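Local coordinates for 2-(acetamidomethylene)succinate hydrolase (Mesorhizobium loti, PDB 3KXP), which catalyses the last step of vitamin B6 breakdown, hydrolysing (E)-2-(acetamidomethylene)succinate to succinic semialdehyde, acetate, ammonia and carbon dioxide, at residues G56-N61 with D101-G106; Y120-A125 with A153-L158. One frame throughout, in Å; residues are numbered along the deposited sequence.

Contact 1. Residues G56-N61 with D101-G106; sequences GRITLN and DQRGHG
The guanidinium of R103 carries the methyl CD1 of I58 over one face, near the rim of the group, while the guanidinium of R57 approaches it obliquely, the two planes 30° apart. R57 NH2 and R103 NH1 come within 3.3 Å, two donors with no bond between them. Such an approach of like charges is understandable once their shared partner is included: D123, on helix 117-131, takes the NE of each arginine in a salt bridge and probably offsets much of the positive charge. I58 packs against R103; with CG1 anti to its backbone N (chi1 -176°), the chain runs out toward the loop and sets CD1 3.9 Å from R103 CB. Two residues on, L60 lays its CD2 against the loop backbone, 3.7 Å from D101 O.

At the other end the contact turns polar. The side chains of N61 and D101 lie side by side and point the same way, and the two residues are joined twice. The backbone N of D101 gives a nearly straight bond of 2.9 Å to N61 O, and the side-chain ND2 of N61 donates over 3.0 Å to D101 OD1. This second bond lies in the amide plane of N61 but meets the carboxylate from above its plane, the two groups being twisted 46° apart. The carboxylate is held further by L107 N on OD1 and by S81 OG on OD2, an arrangement that should fix its rotation. Beyond D101 the loop folds into a type II turn from Q102 to H105. The whole is a strand-to-loop junction of the alpha/beta hydrolase fold, where strand 59-65 meets the chain leaving strand 96-100 at the C-terminal end of that strand.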
loop_
_atom_site.group_PDB
_atom_site.type_symbol
_atom_site.label_atom_id
_atom_site.label_comp_id
_atom_site.label_asym_id
_atom_site.label_seq_id
_atom_site.Cartn_x
_atom_site.Cartn_y
_atom_site.Cartn_z
ATOM N N GLY A 56 5.035 -14.346 30.549
ATOM C CA GLY A 56 5.944 -15.444 30.816
ATOM C C GLY A 56 7.404 -15.057 30.773
ATOM O O GLY A 56 8.039 -14.872 31.809
ATOM N N ARG A 57 7.941 -14.937 29.566
ATOM C CA ARG A 57 9.341 -14.589 29.380
ATOM C C ARG A 57 9.681 -13.244 30.010
ATOM O O ARG A 57 10.843 -12.966 30.293
ATOM C CB ARG A 57 9.678 -14.586 27.879
ATOM C CG ARG A 57 8.616 -13.927 27.001
ATOM C CD ARG A 57 8.912 -14.056 25.497
ATOM N NE ARG A 57 10.031 -13.218 25.066
ATOM C CZ ARG A 57 11.265 -13.661 24.861
ATOM N NH1 ARG A 57 11.551 -14.941 25.042
ATOM N NH2 ARG A 57 12.218 -12.820 24.482
ATOM N N ILE A 58 8.662 -12.422 30.249
ATOM C CA ILE A 58 8.869 -11.101 30.837
ATOM C C ILE A 58 7.515 -10.446 31.092
ATOM O O ILE A 58 6.483 -10.969 30.681
ATOM C CB ILE A 58 9.711 -10.196 29.881
ATOM C CG1 ILE A 58 10.003 -8.848 30.538
ATOM C CG2 ILE A 58 8.963 -9.975 28.568
ATOM C CD1 ILE A 58 10.918 -7.951 29.724
ATOM N N THR A 59 7.522 -9.310 31.784
ATOM C CA THR A 59 6.293 -8.581 32.063
ATOM C C THR A 59 6.380 -7.233 31.353
ATOM O O THR A 59 7.389 -6.524 31.461
ATOM C CB THR A 59 6.100 -8.362 33.586
ATOM O OG1 THR A 59 5.990 -9.637 34.239
ATOM C CG2 THR A 59 4.832 -7.539 33.864
ATOM N N LEU A 60 5.319 -6.882 30.627
ATOM C CA LEU A 60 5.290 -5.630 29.882
ATOM C C LEU A 60 4.127 -4.746 30.280
ATOM O O LEU A 60 3.068 -5.243 30.642
ATOM C CB LEU A 60 5.190 -5.918 28.381
ATOM C CG LEU A 60 6.312 -6.748 27.758
ATOM C CD1 LEU A 60 5.983 -7.056 26.302
ATOM C CD2 LEU A 60 7.622 -5.993 27.869
ATOM N N ASN A 61 4.326 -3.433 30.213
ATOM C CA ASN A 61 3.264 -2.483 30.527
ATOM C C ASN A 61 2.559 -2.132 29.215
ATOM O O ASN A 61 3.216 -1.952 28.187
ATOM C CB ASN A 61 3.841 -1.210 31.150
ATOM C CG ASN A 61 2.762 -0.216 31.536
ATOM O OD1 ASN A 61 1.880 -0.534 32.326
ATOM N ND2 ASN A 61 2.825 0.994 30.975
ATOM N N ASP A 101 4.827 -0.840 26.038
ATOM C CA ASP A 101 6.101 -0.300 26.482
ATOM C C ASP A 101 6.991 -1.505 26.253
ATOM O O ASP A 101 6.760 -2.565 26.831
ATOM C CB ASP A 101 6.059 0.055 27.970
ATOM C CG ASP A 101 5.446 1.415 28.221
ATOM O OD1 ASP A 101 5.217 1.764 29.399
ATOM O OD2 ASP A 101 5.205 2.142 27.230
ATOM N N GLN A 102 7.990 -1.378 25.395
ATOM C CA GLN A 102 8.827 -2.534 25.146
ATOM C C GLN A 102 9.920 -2.689 26.200
ATOM O O GLN A 102 10.218 -1.751 26.941
ATOM C CB GLN A 102 9.388 -2.453 23.732
ATOM C CG GLN A 102 8.264 -2.408 22.706
ATOM C CD GLN A 102 8.743 -2.059 21.324
ATOM O OE1 GLN A 102 9.039 -2.940 20.511
ATOM N NE2 GLN A 102 8.840 -0.763 21.047
ATOM N N ARG A 103 10.492 -3.887 26.278
ATOM C CA ARG A 103 11.529 -4.165 27.254
ATOM C C ARG A 103 12.582 -3.067 27.305
ATOM O O ARG A 103 13.027 -2.558 26.275
ATOM C CB ARG A 103 12.200 -5.505 26.954
ATOM C CG ARG A 103 13.012 -5.534 25.671
ATOM C CD ARG A 103 13.854 -6.790 25.642
ATOM N NE ARG A 103 13.019 -7.976 25.814
ATOM C CZ ARG A 103 13.444 -9.121 26.331
ATOM N NH1 ARG A 103 12.612 -10.148 26.448
ATOM N NH2 ARG A 103 14.693 -9.235 26.748
ATOM N N GLY A 104 12.972 -2.710 28.526
ATOM C CA GLY A 104 13.969 -1.677 28.730
ATOM C C GLY A 104 13.365 -0.283 28.741
ATOM O O GLY A 104 14.047 0.689 29.073
ATOM N N HIS A 105 12.078 -0.184 28.410
ATOM C CA HIS A 105 11.407 1.113 28.341
ATOM C C HIS A 105 10.197 1.256 29.260
ATOM O O HIS A 105 9.731 0.290 29.863
ATOM C CB HIS A 105 10.932 1.391 26.907
ATOM C CG HIS A 105 12.004 1.276 25.864
ATOM N ND1 HIS A 105 12.599 0.077 25.530
ATOM C CD2 HIS A 105 12.548 2.207 25.043
ATOM C CE1 HIS A 105 13.457 0.273 24.546
ATOM N NE2 HIS A 105 13.445 1.556 24.231
ATOM N N GLY A 106 9.694 2.483 29.331
ATOM C CA GLY A 106 8.522 2.793 30.123
ATOM C C GLY A 106 8.417 2.078 31.450
ATOM O O GLY A 106 9.367 2.046 32.222
#

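Contact 2. Residues Y120-A125 with A153-L158; sequences YADDIA and AKYPDL
Y155 reaches from the end of helix 143-154 to the flank of helix 117-131, joining two helices of the alpha/beta hydrolase fold, helix 143-154 being the one that follows the probable GxSxG nucleophile elbow. Polar contacts converge on one oxygen, D122 OD1. It accepts from Y155 OH at 2.5 Å, a short bond entering from above the carboxylate plane, and from K154 NZ at 2.9 Å in a salt bridge that uses the syn lone pair. Carboxylate and ring planes stand 73° apart, and OD1 lies at the ring edge, in its plane. The lysine gets there by full extension: its CG is anti to the backbone N (chi1 -171°) and the chain stays straight beyond, passing CG over one face of its neighbour's ring, offset toward the rim.

Apolar contacts occupy the opposite face. A125 CB sits over the centre of the Y155 ring, 3.4 Å from the centroid and 13° off the normal, a CH-pi contact of close fit. The same methyl is met from another side, roughly at right angles to the ring contact, by L158 CD1 at 3.6 Å; L158 also reaches I128 and R129 farther along helix 117-131. A leucine in place of Y155 would probably leave D122 with only the lysine across this contact, and the A125 methyl without the aromatic face it packs on.

Just past Y155, the first residue to leave helical geometry, the chain makes one tight turn, closed by L158 N to Y155 O at 2.9 Å.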
loop_
_atom_site.group_PDB
_atom_site.type_symbol
_atom_site.label_atom_id
_atom_site.label_comp_id
_atom_site.label_asym_id
_atom_site.label_seq_id
_atom_site.Cartn_x
_atom_site.Cartn_y
_atom_site.Cartn_z
ATOM N N TYR A 120 13.163 -8.751 21.187
ATOM C CA TYR A 120 11.954 -7.937 21.066
ATOM C C TYR A 120 10.867 -8.643 20.258
ATOM O O TYR A 120 9.666 -8.478 20.529
ATOM C CB TYR A 120 12.247 -6.594 20.384
ATOM C CG TYR A 120 12.956 -5.557 21.223
ATOM C CD1 TYR A 120 14.346 -5.461 21.219
ATOM C CD2 TYR A 120 12.231 -4.631 21.976
ATOM C CE1 TYR A 120 15.002 -4.464 21.938
ATOM C CE2 TYR A 120 12.874 -3.631 22.698
ATOM C CZ TYR A 120 14.261 -3.552 22.676
ATOM O OH TYR A 120 14.908 -2.576 23.404
ATOM N N ALA A 121 11.286 -9.409 19.254
ATOM C CA ALA A 121 10.344 -10.130 18.401
ATOM C C ALA A 121 9.601 -11.214 19.189
ATOM O O ALA A 121 8.382 -11.368 19.056
ATOM C CB ALA A 121 11.080 -10.748 17.209
ATOM N N ASP A 122 10.336 -11.963 20.008
ATOM C CA ASP A 122 9.715 -13.005 20.806
ATOM C C ASP A 122 8.762 -12.379 21.821
ATOM O O ASP A 122 7.738 -12.978 22.168
ATOM C CB ASP A 122 10.772 -13.859 21.521
ATOM C CG ASP A 122 11.635 -14.664 20.551
ATOM O OD1 ASP A 122 11.161 -14.971 19.434
ATOM O OD2 ASP A 122 12.784 -15.000 20.909
ATOM N N ASP A 123 9.085 -11.175 22.295
ATOM C CA ASP A 123 8.208 -10.496 23.249
ATOM C C ASP A 123 6.845 -10.263 22.621
ATOM O O ASP A 123 5.820 -10.392 23.285
ATOM C CB ASP A 123 8.779 -9.140 23.667
ATOM C CG ASP A 123 9.853 -9.254 24.720
ATOM O OD1 ASP A 123 10.533 -8.239 24.969
ATOM O OD2 ASP A 123 10.017 -10.347 25.302
ATOM N N ILE A 124 6.844 -9.911 21.338
ATOM C CA ILE A 124 5.608 -9.636 20.607
ATOM C C ILE A 124 4.753 -10.893 20.454
ATOM O O ILE A 124 3.547 -10.858 20.677
ATOM C CB ILE A 124 5.922 -9.023 19.210
ATOM C CG1 ILE A 124 6.663 -7.695 19.408
ATOM C CG2 ILE A 124 4.633 -8.816 18.405
ATOM C CD1 ILE A 124 7.024 -6.973 18.133
ATOM N N ALA A 125 5.380 -11.997 20.071
ATOM C CA ALA A 125 4.662 -13.258 19.921
ATOM C C ALA A 125 4.057 -13.629 21.274
ATOM O O ALA A 125 2.870 -13.954 21.374
ATOM C CB ALA A 125 5.616 -14.344 19.465
ATOM N N ALA A 153 7.757 -12.058 10.257
ATOM C CA ALA A 153 8.486 -13.032 9.463
ATOM C C ALA A 153 8.739 -14.323 10.238
ATOM O O ALA A 153 8.877 -15.394 9.646
ATOM C CB ALA A 153 9.813 -12.432 9.000
ATOM N N LYS A 154 8.805 -14.223 11.560
ATOM C CA LYS A 154 9.058 -15.401 12.377
ATOM C C LYS A 154 7.767 -16.039 12.886
ATOM O O LYS A 154 7.730 -17.234 13.145
ATOM C CB LYS A 154 9.974 -15.041 13.550
ATOM C CG LYS A 154 10.464 -16.245 14.340
ATOM C CD LYS A 154 11.394 -15.836 15.479
ATOM C CE LYS A 154 11.748 -17.032 16.363
ATOM N NZ LYS A 154 12.607 -16.655 17.538
ATOM N N TYR A 155 6.708 -15.244 13.012
ATOM C CA TYR A 155 5.417 -15.742 13.495
ATOM C C TYR A 155 4.255 -15.359 12.579
ATOM O O TYR A 155 3.326 -14.660 12.993
ATOM C CB TYR A 155 5.135 -15.208 14.903
ATOM C CG TYR A 155 6.224 -15.519 15.894
ATOM C CD1 TYR A 155 7.128 -14.541 16.294
ATOM C CD2 TYR A 155 6.352 -16.795 16.427
ATOM C CE1 TYR A 155 8.132 -14.825 17.201
ATOM C CE2 TYR A 155 7.352 -17.095 17.333
ATOM C CZ TYR A 155 8.240 -16.107 17.717
ATOM O OH TYR A 155 9.241 -16.412 18.610
ATOM N N PRO A 156 4.287 -15.828 11.324
ATOM C CA PRO A 156 3.267 -15.566 10.307
ATOM C C PRO A 156 1.836 -15.609 10.827
ATOM O O PRO A 156 1.055 -14.683 10.606
ATOM C CB PRO A 156 3.521 -16.670 9.284
ATOM C CG PRO A 156 4.989 -16.824 9.343
ATOM C CD PRO A 156 5.277 -16.799 10.824
ATOM N N ASP A 157 1.505 -16.694 11.519
ATOM C CA ASP A 157 0.164 -16.904 12.053
ATOM C C ASP A 157 -0.299 -15.917 13.127
ATOM O O ASP A 157 -1.491 -15.634 13.243
ATOM C CB ASP A 157 0.058 -18.339 12.586
ATOM C CG ASP A 157 0.249 -19.393 11.490
ATOM O OD1 ASP A 157 0.352 -20.593 11.825
ATOM O OD2 ASP A 157 0.291 -19.029 10.293
ATOM N N LEU A 158 0.633 -15.385 13.905
ATOM C CA LEU A 158 0.270 -14.452 14.963
ATOM C C LEU A 158 0.017 -13.020 14.482
ATOM O O LEU A 158 -0.609 -12.223 15.183
ATOM C CB LEU A 158 1.362 -14.452 16.040
ATOM C CG LEU A 158 1.611 -15.810 16.698
ATOM C CD1 LEU A 158 2.750 -15.708 17.712
ATOM C CD2 LEU A 158 0.322 -16.281 17.371
#

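Overall arrangement
Contacts 1 and 2 follow one another along the chain, their centres 15 Å apart, and helix 117-131 is what they share. Its residue D123 faces contact 1, bridging R103 NE through OD1 at 2.6 Å and R57 NE through OD2 at 2.9 Å, while the adjacent D122 serves contact 2; R57 CZ also packs on D122 CB at 3.4 Å. H105 CE1 likewise lies 3.4 Å from Y120 OH. Toward the active site, the side chain of Q102 lies about 4 Å from that of L143, a chloride-binding residue next to S142, the probable nucleophile, whereas that of A121 in contact 2 is about 10 Å from L143.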